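Local coordinates for protein thermosome subunit (Methanococcoides burtonii, PDB 3AQ1) that is probably an ATP-dependent group II chaperonin subunit that binds unfolded proteins and promotes their folding, at residues V351-G362 with M440-R450; V295-E303 with T312-S320. All coordinates share one frame; numbering follows the deposited sequence.

Interaction 1 of 2, residues V351-G362 with M440-R450; sequences VVIEDGKVVVGG and MWENDVIEPLR
The antiparallel strand pair 357-360 and 446-448, in which Val-359 bonds twice with Glu-447, illustrates how a short ladder can be continued by a charged network at a helix start. Val-359 N gives its hydrogen to Glu-447 O and Glu-447 N returns one to Val-359 O, the latter nearly straight at 172°; Gly-361 N adds a third bond to Val-445 O. On one face Val-358 CB packs on Ile-446 CG2 at 3.5 Å, and Val-360 CG1 comes to the edge of the Trp-441 ring, in its plane. On the side of Val-359 and Glu-447, the side chains of Val-359 and Leu-449 cross at about a right angle, Val-359 CG2 lying 3.8 Å from Leu-449 CD1.

Two residues past Pro-448, the N-cap of helix 449-467, Asp-355 OD2 accepts the backbone N-H of Arg-450 at 3.1 Å, met from above the carboxylate plane, a negative charge placed where it would probably suit the helix start. The other oxygen, Asp-355 OD1, meets Arg-450 NE in a salt bridge of weak geometry. With chi3 bent to 40°, the guanidinium turns to Glu-354, whose OE1 lies at its edge, 3.2 Å from Arg-450 NH2, while Val-351 CG1 covers one face. A leucine in place of Arg-450 would probably leave the carboxylates of Glu-354 and Asp-355 close together without the cation between them and take away the flat group that Val-351 CG1 covers.

Glu-354 OE2 also accepts the Val-145 N-H, tying the network to strand 144-145. Strand 357-360 is the middle of three, flanked on its other edge by strand 94-95, and Val-358 rests on Ile-107 of helix 101-109, consistent with the chaperonin equatorial domain.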
loop_
_atom_site.group_PDB
_atom_site.type_symbol
_atom_site.label_atom_id
_atom_site.label_comp_id
_atom_site.label_asym_id
_atom_site.label_seq_id
_atom_site.Cartn_x
_atom_site.Cartn_y
_atom_site.Cartn_z
ATOM N N VAL A 351 2.684 -3.085 -3.416
ATOM C CA VAL A 351 3.850 -2.367 -3.901
ATOM C C VAL A 351 4.886 -3.282 -4.553
ATOM O O VAL A 351 5.491 -2.921 -5.549
ATOM C CB VAL A 351 4.497 -1.549 -2.780
ATOM C CG1 VAL A 351 5.887 -1.070 -3.200
ATOM C CG2 VAL A 351 3.576 -0.387 -2.391
ATOM N N VAL A 352 5.087 -4.470 -4.002
ATOM C CA VAL A 352 6.002 -5.417 -4.621
ATOM C C VAL A 352 5.480 -5.844 -5.997
ATOM O O VAL A 352 6.225 -5.841 -6.979
ATOM C CB VAL A 352 6.237 -6.654 -3.727
ATOM C CG1 VAL A 352 6.923 -7.752 -4.498
ATOM C CG2 VAL A 352 7.052 -6.280 -2.509
ATOM N N ILE A 353 4.200 -6.197 -6.071
ATOM C CA ILE A 353 3.609 -6.637 -7.329
ATOM C C ILE A 353 3.723 -5.538 -8.385
ATOM O O ILE A 353 3.999 -5.804 -9.552
ATOM C CB ILE A 353 2.141 -7.078 -7.145
ATOM C CG1 ILE A 353 2.091 -8.414 -6.403
ATOM C CG2 ILE A 353 1.421 -7.188 -8.496
ATOM C CD1 ILE A 353 0.711 -8.949 -6.195
ATOM N N GLU A 354 3.532 -4.295 -7.967
ATOM C CA GLU A 354 3.706 -3.178 -8.885
ATOM C C GLU A 354 5.155 -3.064 -9.382
ATOM O O GLU A 354 5.387 -3.035 -10.593
ATOM C CB GLU A 354 3.212 -1.868 -8.260
ATOM C CG GLU A 354 1.701 -1.751 -8.239
ATOM C CD GLU A 354 1.205 -0.477 -7.578
ATOM O OE1 GLU A 354 1.892 0.044 -6.668
ATOM O OE2 GLU A 354 0.113 -0.001 -7.965
ATOM N N ASP A 355 6.118 -3.015 -8.456
ATOM C CA ASP A 355 7.535 -2.948 -8.818
ATOM C C ASP A 355 7.918 -4.126 -9.707
ATOM O O ASP A 355 8.754 -3.987 -10.599
ATOM C CB ASP A 355 8.445 -2.982 -7.581
ATOM C CG ASP A 355 8.383 -1.708 -6.739
ATOM O OD1 ASP A 355 7.915 -0.656 -7.236
ATOM O OD2 ASP A 355 8.821 -1.774 -5.565
ATOM N N GLY A 356 7.317 -5.287 -9.450
ATOM C CA GLY A 356 7.691 -6.515 -10.137
ATOM C C GLY A 356 8.995 -7.088 -9.607
ATOM O O GLY A 356 9.464 -8.133 -10.070
ATOM N N LYS A 357 9.586 -6.396 -8.630
ATOM C CA LYS A 357 10.884 -6.766 -8.089
ATOM C C LYS A 357 10.977 -6.407 -6.614
ATOM O O LYS A 357 10.350 -5.446 -6.156
ATOM C CB LYS A 357 12.003 -6.076 -8.876
ATOM C CG LYS A 357 11.650 -5.830 -10.351
ATOM C CD LYS A 357 12.863 -5.867 -11.268
ATOM C CE LYS A 357 12.556 -5.255 -12.627
ATOM N NZ LYS A 357 12.325 -3.781 -12.531
ATOM N N VAL A 358 11.735 -7.202 -5.865
ATOM C CA VAL A 358 12.073 -6.849 -4.494
ATOM C C VAL A 358 13.574 -6.936 -4.295
ATOM O O VAL A 358 14.270 -7.652 -5.024
ATOM C CB VAL A 358 11.425 -7.776 -3.468
ATOM C CG1 VAL A 358 9.950 -7.872 -3.711
ATOM C CG2 VAL A 358 12.065 -9.142 -3.537
ATOM N N VAL A 359 14.050 -6.191 -3.302
ATOM C CA VAL A 359 15.437 -6.219 -2.862
ATOM C C VAL A 359 15.438 -6.929 -1.524
ATOM O O VAL A 359 14.425 -6.929 -0.835
ATOM C CB VAL A 359 15.966 -4.789 -2.641
ATOM C CG1 VAL A 359 17.394 -4.814 -2.164
ATOM C CG2 VAL A 359 15.862 -3.990 -3.912
ATOM N N VAL A 360 16.549 -7.545 -1.146
ATOM C CA VAL A 360 16.658 -8.044 0.218
ATOM C C VAL A 360 17.485 -7.080 1.032
ATOM O O VAL A 360 18.230 -6.284 0.468
ATOM C CB VAL A 360 17.254 -9.438 0.283
ATOM C CG1 VAL A 360 16.173 -10.448 -0.026
ATOM C CG2 VAL A 360 18.423 -9.556 -0.689
ATOM N N GLY A 361 17.358 -7.163 2.356
ATOM C CA GLY A 361 17.885 -6.141 3.243
ATOM C C GLY A 361 19.203 -6.476 3.911
ATOM O O GLY A 361 20.014 -7.227 3.367
ATOM N N GLY A 362 19.424 -5.893 5.087
ATOM C CA GLY A 362 20.616 -6.161 5.871
ATOM C C GLY A 362 21.898 -5.640 5.246
ATOM O O GLY A 362 23.002 -6.124 5.539
ATOM N N MET A 440 19.648 -13.084 3.269
ATOM C CA MET A 440 18.581 -12.236 3.785
ATOM C C MET A 440 17.205 -12.569 3.206
ATOM O O MET A 440 16.177 -12.214 3.795
ATOM C CB MET A 440 18.919 -10.759 3.579
ATOM C CG MET A 440 20.044 -10.245 4.480
ATOM S SD MET A 440 19.590 -9.924 6.185
ATOM C CE MET A 440 19.978 -11.474 6.964
ATOM N N TRP A 441 17.189 -13.244 2.058
ATOM C CA TRP A 441 15.949 -13.768 1.514
ATOM C C TRP A 441 15.454 -14.954 2.357
ATOM O O TRP A 441 14.331 -14.945 2.849
ATOM C CB TRP A 441 16.117 -14.171 0.047
ATOM C CG TRP A 441 14.881 -14.824 -0.527
ATOM C CD1 TRP A 441 14.650 -16.162 -0.658
ATOM C CD2 TRP A 441 13.705 -14.165 -1.015
ATOM N NE1 TRP A 441 13.411 -16.375 -1.204
ATOM C CE2 TRP A 441 12.808 -15.167 -1.431
ATOM C CE3 TRP A 441 13.325 -12.825 -1.141
ATOM C CZ2 TRP A 441 11.556 -14.874 -1.968
ATOM C CZ3 TRP A 441 12.087 -12.533 -1.663
ATOM C CH2 TRP A 441 11.212 -13.554 -2.075
ATOM N N GLU A 442 16.292 -15.971 2.530
ATOM C CA GLU A 442 15.951 -17.074 3.418
ATOM C C GLU A 442 15.484 -16.575 4.785
ATOM O O GLU A 442 14.763 -17.279 5.489
ATOM C CB GLU A 442 17.139 -18.025 3.591
ATOM C CG GLU A 442 17.438 -18.865 2.371
ATOM C CD GLU A 442 16.223 -19.642 1.913
ATOM O OE1 GLU A 442 15.779 -19.417 0.765
ATOM O OE2 GLU A 442 15.704 -20.463 2.706
ATOM N N ASN A 443 15.890 -15.359 5.149
ATOM C CA ASN A 443 15.609 -14.816 6.477
ATOM C C ASN A 443 14.555 -13.709 6.514
ATOM O O ASN A 443 14.467 -12.947 7.483
ATOM C CB ASN A 443 16.898 -14.348 7.153
ATOM C CG ASN A 443 17.550 -15.440 7.982
ATOM O OD1 ASN A 443 17.117 -15.722 9.099
ATOM N ND2 ASN A 443 18.599 -16.060 7.440
ATOM N N ASP A 444 13.764 -13.626 5.449
ATOM C CA ASP A 444 12.566 -12.786 5.420
ATOM C C ASP A 444 12.840 -11.315 5.746
ATOM O O ASP A 444 12.071 -10.664 6.462
ATOM C CB ASP A 444 11.507 -13.369 6.354
ATOM C CG ASP A 444 11.140 -14.801 5.989
ATOM O OD1 ASP A 444 11.126 -15.116 4.775
ATOM O OD2 ASP A 444 10.869 -15.610 6.909
ATOM N N VAL A 445 13.941 -10.798 5.218
ATOM C CA VAL A 445 14.205 -9.381 5.330
ATOM C C VAL A 445 14.128 -8.756 3.948
ATOM O O VAL A 445 15.149 -8.530 3.306
ATOM C CB VAL A 445 15.575 -9.093 5.971
ATOM C CG1 VAL A 445 15.701 -7.619 6.252
ATOM C CG2 VAL A 445 15.737 -9.890 7.263
ATOM N N ILE A 446 12.901 -8.484 3.501
ATOM C CA ILE A 446 12.656 -7.929 2.172
ATOM C C ILE A 446 12.387 -6.421 2.196
ATOM O O ILE A 446 11.740 -5.904 3.104
ATOM C CB ILE A 446 11.469 -8.623 1.491
ATOM C CG1 ILE A 446 11.379 -10.079 1.932
ATOM C CG2 ILE A 446 11.611 -8.562 -0.015
ATOM C CD1 ILE A 446 12.479 -10.929 1.390
ATOM N N GLU A 447 12.902 -5.725 1.192
ATOM C CA GLU A 447 12.638 -4.299 1.008
ATOM C C GLU A 447 12.160 -4.055 -0.429
ATOM O O GLU A 447 12.665 -4.662 -1.374
ATOM C CB GLU A 447 13.884 -3.452 1.319
ATOM C CG GLU A 447 14.309 -3.418 2.791
ATOM C CD GLU A 447 15.696 -2.800 2.995
ATOM O OE1 GLU A 447 16.423 -2.584 2.000
ATOM O OE2 GLU A 447 16.070 -2.530 4.154
ATOM N N PRO A 448 11.180 -3.166 -0.601
ATOM C CA PRO A 448 10.636 -2.938 -1.940
ATOM C C PRO A 448 11.642 -2.171 -2.782
ATOM O O PRO A 448 12.278 -1.257 -2.258
ATOM C CB PRO A 448 9.417 -2.052 -1.678
ATOM C CG PRO A 448 9.246 -2.010 -0.185
ATOM C CD PRO A 448 10.589 -2.260 0.390
ATOM N N LEU A 449 11.786 -2.531 -4.055
ATOM C CA LEU A 449 12.678 -1.795 -4.944
ATOM C C LEU A 449 12.436 -0.279 -4.913
ATOM O O LEU A 449 13.382 0.500 -4.825
ATOM C CB LEU A 449 12.567 -2.300 -6.383
ATOM C CG LEU A 449 13.547 -1.615 -7.345
ATOM C CD1 LEU A 449 14.969 -1.904 -6.933
ATOM C CD2 LEU A 449 13.327 -2.056 -8.767
ATOM N N ARG A 450 11.178 0.148 -4.986
ATOM C CA ARG A 450 10.894 1.581 -5.089
ATOM C C ARG A 450 11.442 2.388 -3.904
ATOM O O ARG A 450 11.907 3.513 -4.072
ATOM C CB ARG A 450 9.402 1.863 -5.328
ATOM C CG ARG A 450 8.545 1.940 -4.073
ATOM C CD ARG A 450 7.106 2.329 -4.402
ATOM N NE ARG A 450 6.634 1.668 -5.613
ATOM C CZ ARG A 450 5.361 1.398 -5.864
ATOM N NH1 ARG A 450 4.429 1.730 -4.991
ATOM N NH2 ARG A 450 5.020 0.785 -6.985
#

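Interaction 2 of 2, residues V295-E303 with T312-S320; sequences VGTAGLVEE and TYVTGCQNS
Thr-312 meets Val-301 on the face of the hairpin, formed by strands 300-305 and 310-317, that also carries Val-314, its CG2 lying 4.1 Å from Val-301 CG1. Its hydroxyl looks elsewhere, to Lys-174 O and Tyr-262 OH, so this threonine serves the hairpin with its methyl and the surrounding fold with its oxygen. Tyr-313, on the other face, forms a hydrogen-bonded pair with Glu-302: Tyr-313 N reaches Glu-302 O at 2.8 Å, and Glu-302 N bonds back to Tyr-313 O in the carbonyl plane.

Val-314 returns to the first face and lies alongside Val-301, pointing the same way, with CG2 of each 4.0 Å apart. Its other methyl, CG1, set anti to the backbone N (chi1 -178°), reaches along the sheet to Ala-298 CB at 3.7 Å. Phe-243 and Leu-275 pack against Val-314 from strand 241-244 and helix 269-279.

At Thr-315 the regular ladder is interrupted. Gly-299 and Leu-300 both face this residue, a classic beta bulge; Leu-300 still exchanges both backbone bonds with it, and Thr-315 OG1 lies beside Leu-300 CB, 3.6 Å away. Gly-316, with positive phi of 64°, turns the corner, and its O takes the Gly-299 N-H at 3.0 Å, the donor standing above the carbonyl plane, 75° out of it. Beyond the corner Cys-317 is again on the face of Ala-298, with SG 3.8 Å from Ala-298 CB, and its side chain also touches Val-278 of helix 269-279.

Across this contact, then, the pairing is largely peptide to peptide: backbone bonds fix the register, while small aliphatic groups and one sulfur meet on the face of Ala-298 and Val-314, with Leu-300 beside Thr-315 on the other. With no salt bridge joining the two segments, the pairing should depend little on ionisation.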
loop_
_atom_site.group_PDB
_atom_site.type_symbol
_atom_site.label_atom_id
_atom_site.label_comp_id
_atom_site.label_asym_id
_atom_site.label_seq_id
_atom_site.Cartn_x
_atom_site.Cartn_y
_atom_site.Cartn_z
ATOM N N VAL A 295 -26.675 8.968 -11.258
ATOM C CA VAL A 295 -27.102 7.699 -10.696
ATOM C C VAL A 295 -26.180 6.548 -11.048
ATOM O O VAL A 295 -25.865 6.322 -12.217
ATOM C CB VAL A 295 -28.499 7.367 -11.186
ATOM C CG1 VAL A 295 -28.948 5.967 -10.690
ATOM C CG2 VAL A 295 -29.459 8.470 -10.757
ATOM N N GLY A 296 -25.762 5.812 -10.021
ATOM C CA GLY A 296 -24.863 4.689 -10.194
ATOM C C GLY A 296 -25.627 3.393 -10.351
ATOM O O GLY A 296 -26.848 3.359 -10.222
ATOM N N THR A 297 -24.904 2.315 -10.625
ATOM C CA THR A 297 -25.533 1.020 -10.806
ATOM C C THR A 297 -24.776 -0.090 -10.092
ATOM O O THR A 297 -23.560 -0.028 -9.946
ATOM C CB THR A 297 -25.599 0.633 -12.294
ATOM O OG1 THR A 297 -24.278 0.359 -12.765
ATOM C CG2 THR A 297 -26.201 1.740 -13.117
ATOM N N ALA A 298 -25.505 -1.119 -9.689
ATOM C CA ALA A 298 -24.917 -2.302 -9.096
ATOM C C ALA A 298 -25.782 -3.509 -9.406
ATOM O O ALA A 298 -26.991 -3.425 -9.358
ATOM C CB ALA A 298 -24.807 -2.125 -7.582
ATOM N N GLY A 299 -25.169 -4.645 -9.695
ATOM C CA GLY A 299 -25.929 -5.859 -9.908
ATOM C C GLY A 299 -26.973 -6.118 -8.834
ATOM O O GLY A 299 -28.112 -6.512 -9.130
ATOM N N LEU A 300 -26.594 -5.902 -7.579
ATOM C CA LEU A 300 -27.450 -6.287 -6.468
ATOM C C LEU A 300 -27.174 -5.473 -5.205
ATOM O O LEU A 300 -26.037 -5.243 -4.833
ATOM C CB LEU A 300 -27.285 -7.789 -6.173
ATOM C CG LEU A 300 -28.035 -8.420 -4.994
ATOM C CD1 LEU A 300 -29.532 -8.311 -5.175
ATOM C CD2 LEU A 300 -27.629 -9.874 -4.809
ATOM N N VAL A 301 -28.238 -5.039 -4.554
ATOM C CA VAL A 301 -28.144 -4.455 -3.240
ATOM C C VAL A 301 -29.106 -5.201 -2.333
ATOM O O VAL A 301 -30.289 -5.268 -2.627
ATOM C CB VAL A 301 -28.495 -2.977 -3.264
ATOM C CG1 VAL A 301 -28.731 -2.474 -1.838
ATOM C CG2 VAL A 301 -27.384 -2.202 -3.954
ATOM N N GLU A 302 -28.595 -5.793 -1.253
ATOM C CA GLU A 302 -29.457 -6.508 -0.308
ATOM C C GLU A 302 -28.955 -6.459 1.122
ATOM O O GLU A 302 -27.770 -6.274 1.371
ATOM C CB GLU A 302 -29.655 -7.964 -0.715
ATOM C CG GLU A 302 -28.435 -8.814 -0.600
ATOM C CD GLU A 302 -28.752 -10.294 -0.717
ATOM O OE1 GLU A 302 -29.890 -10.691 -0.380
ATOM O OE2 GLU A 302 -27.851 -11.062 -1.121
ATOM N N GLU A 303 -29.889 -6.599 2.050
ATOM C CA GLU A 303 -29.594 -6.675 3.472
ATOM C C GLU A 303 -29.467 -8.143 3.847
ATOM O O GLU A 303 -30.434 -8.899 3.739
ATOM C CB GLU A 303 -30.733 -6.033 4.261
ATOM C CG GLU A 303 -30.445 -5.771 5.720
ATOM C CD GLU A 303 -31.652 -5.158 6.427
ATOM O OE1 GLU A 303 -31.834 -3.928 6.296
ATOM O OE2 GLU A 303 -32.418 -5.894 7.100
ATOM N N THR A 312 -25.525 -4.130 4.768
ATOM C CA THR A 312 -25.911 -3.906 3.373
ATOM C C THR A 312 -24.840 -4.318 2.360
ATOM O O THR A 312 -23.800 -3.683 2.273
ATOM C CB THR A 312 -26.289 -2.453 3.124
ATOM O OG1 THR A 312 -27.486 -2.148 3.841
ATOM C CG2 THR A 312 -26.550 -2.232 1.655
ATOM N N TYR A 313 -25.105 -5.384 1.604
ATOM C CA TYR A 313 -24.193 -5.860 0.556
ATOM C C TYR A 313 -24.492 -5.235 -0.836
ATOM O O TYR A 313 -25.616 -5.289 -1.328
ATOM C CB TYR A 313 -24.259 -7.388 0.448
ATOM C CG TYR A 313 -23.696 -8.158 1.624
ATOM C CD1 TYR A 313 -22.572 -8.970 1.476
ATOM C CD2 TYR A 313 -24.293 -8.098 2.878
ATOM C CE1 TYR A 313 -22.060 -9.679 2.538
ATOM C CE2 TYR A 313 -23.776 -8.808 3.955
ATOM C CZ TYR A 313 -22.669 -9.595 3.775
ATOM O OH TYR A 313 -22.160 -10.301 4.839
ATOM N N VAL A 314 -23.475 -4.646 -1.455
ATOM C CA VAL A 314 -23.578 -4.097 -2.802
ATOM C C VAL A 314 -22.633 -4.869 -3.734
ATOM O O VAL A 314 -21.460 -4.566 -3.815
ATOM C CB VAL A 314 -23.202 -2.605 -2.806
ATOM C CG1 VAL A 314 -23.362 -2.024 -4.173
ATOM C CG2 VAL A 314 -24.059 -1.852 -1.814
ATOM N N THR A 315 -23.152 -5.884 -4.419
ATOM C CA THR A 315 -22.340 -6.753 -5.272
ATOM C C THR A 315 -22.649 -6.586 -6.768
ATOM O O THR A 315 -23.627 -5.947 -7.156
ATOM C CB THR A 315 -22.547 -8.232 -4.915
ATOM O OG1 THR A 315 -23.919 -8.576 -5.098
ATOM C CG2 THR A 315 -22.201 -8.478 -3.481
ATOM N N GLY A 316 -21.808 -7.179 -7.604
ATOM C CA GLY A 316 -21.954 -7.068 -9.046
ATOM C C GLY A 316 -21.797 -5.657 -9.568
ATOM O O GLY A 316 -22.357 -5.335 -10.599
ATOM N N CYS A 317 -21.037 -4.820 -8.863
ATOM C CA CYS A 317 -20.987 -3.386 -9.159
ATOM C C CYS A 317 -20.369 -3.075 -10.503
ATOM O O CYS A 317 -19.563 -3.852 -11.024
ATOM C CB CYS A 317 -20.241 -2.604 -8.079
ATOM S SG CYS A 317 -21.162 -2.281 -6.593
ATOM N N GLN A 318 -20.779 -1.917 -11.027
ATOM C CA GLN A 318 -20.407 -1.383 -12.334
ATOM C C GLN A 318 -18.937 -1.622 -12.695
ATOM O O GLN A 318 -18.600 -2.608 -13.364
ATOM C CB GLN A 318 -20.752 0.118 -12.365
ATOM C CG GLN A 318 -20.411 0.847 -13.665
ATOM C CD GLN A 318 -21.048 2.235 -13.770
ATOM O OE1 GLN A 318 -21.954 2.584 -13.007
ATOM N NE2 GLN A 318 -20.583 3.027 -14.734
ATOM N N ASN A 319 -18.069 -0.714 -12.254
ATOM C CA ASN A 319 -16.628 -0.844 -12.469
ATOM C C ASN A 319 -15.901 -1.275 -11.200
ATOM O O ASN A 319 -15.213 -0.482 -10.557
ATOM C CB ASN A 319 -16.039 0.466 -12.999
ATOM C CG ASN A 319 -16.219 0.622 -14.500
ATOM O OD1 ASN A 319 -15.644 -0.132 -15.287
ATOM N ND2 ASN A 319 -17.017 1.606 -14.905
ATOM N N SER A 320 -16.059 -2.540 -10.837
ATOM C CA SER A 320 -15.475 -3.016 -9.604
ATOM C C SER A 320 -14.388 -4.050 -9.840
ATOM O O SER A 320 -14.641 -5.155 -10.326
ATOM C CB SER A 320 -16.543 -3.585 -8.662
ATOM O OG SER A 320 -16.906 -4.910 -9.017
#

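In the fold
Two uses of antiparallel pairing appear here, on opposite sides of the chain's centre, with centres about 37 Å apart. Interaction 1 lies nearer the middle of the molecule and joins segments far apart in sequence, bringing two helices and two strands together; interaction 2 is local, closing a hairpin whose strands belong to a larger mixed sheet, in a region that probably corresponds to the apical domain of chaperonins. The two hold no element in common. Both are partly buried, but interaction 2 reaches the exposed, poorly ordered Gln-318 at one end. Charge distinguishes them: an arginine-carboxylate network reinforces interaction 1, whereas interaction 2 relies on backbone bonds and an apolar face.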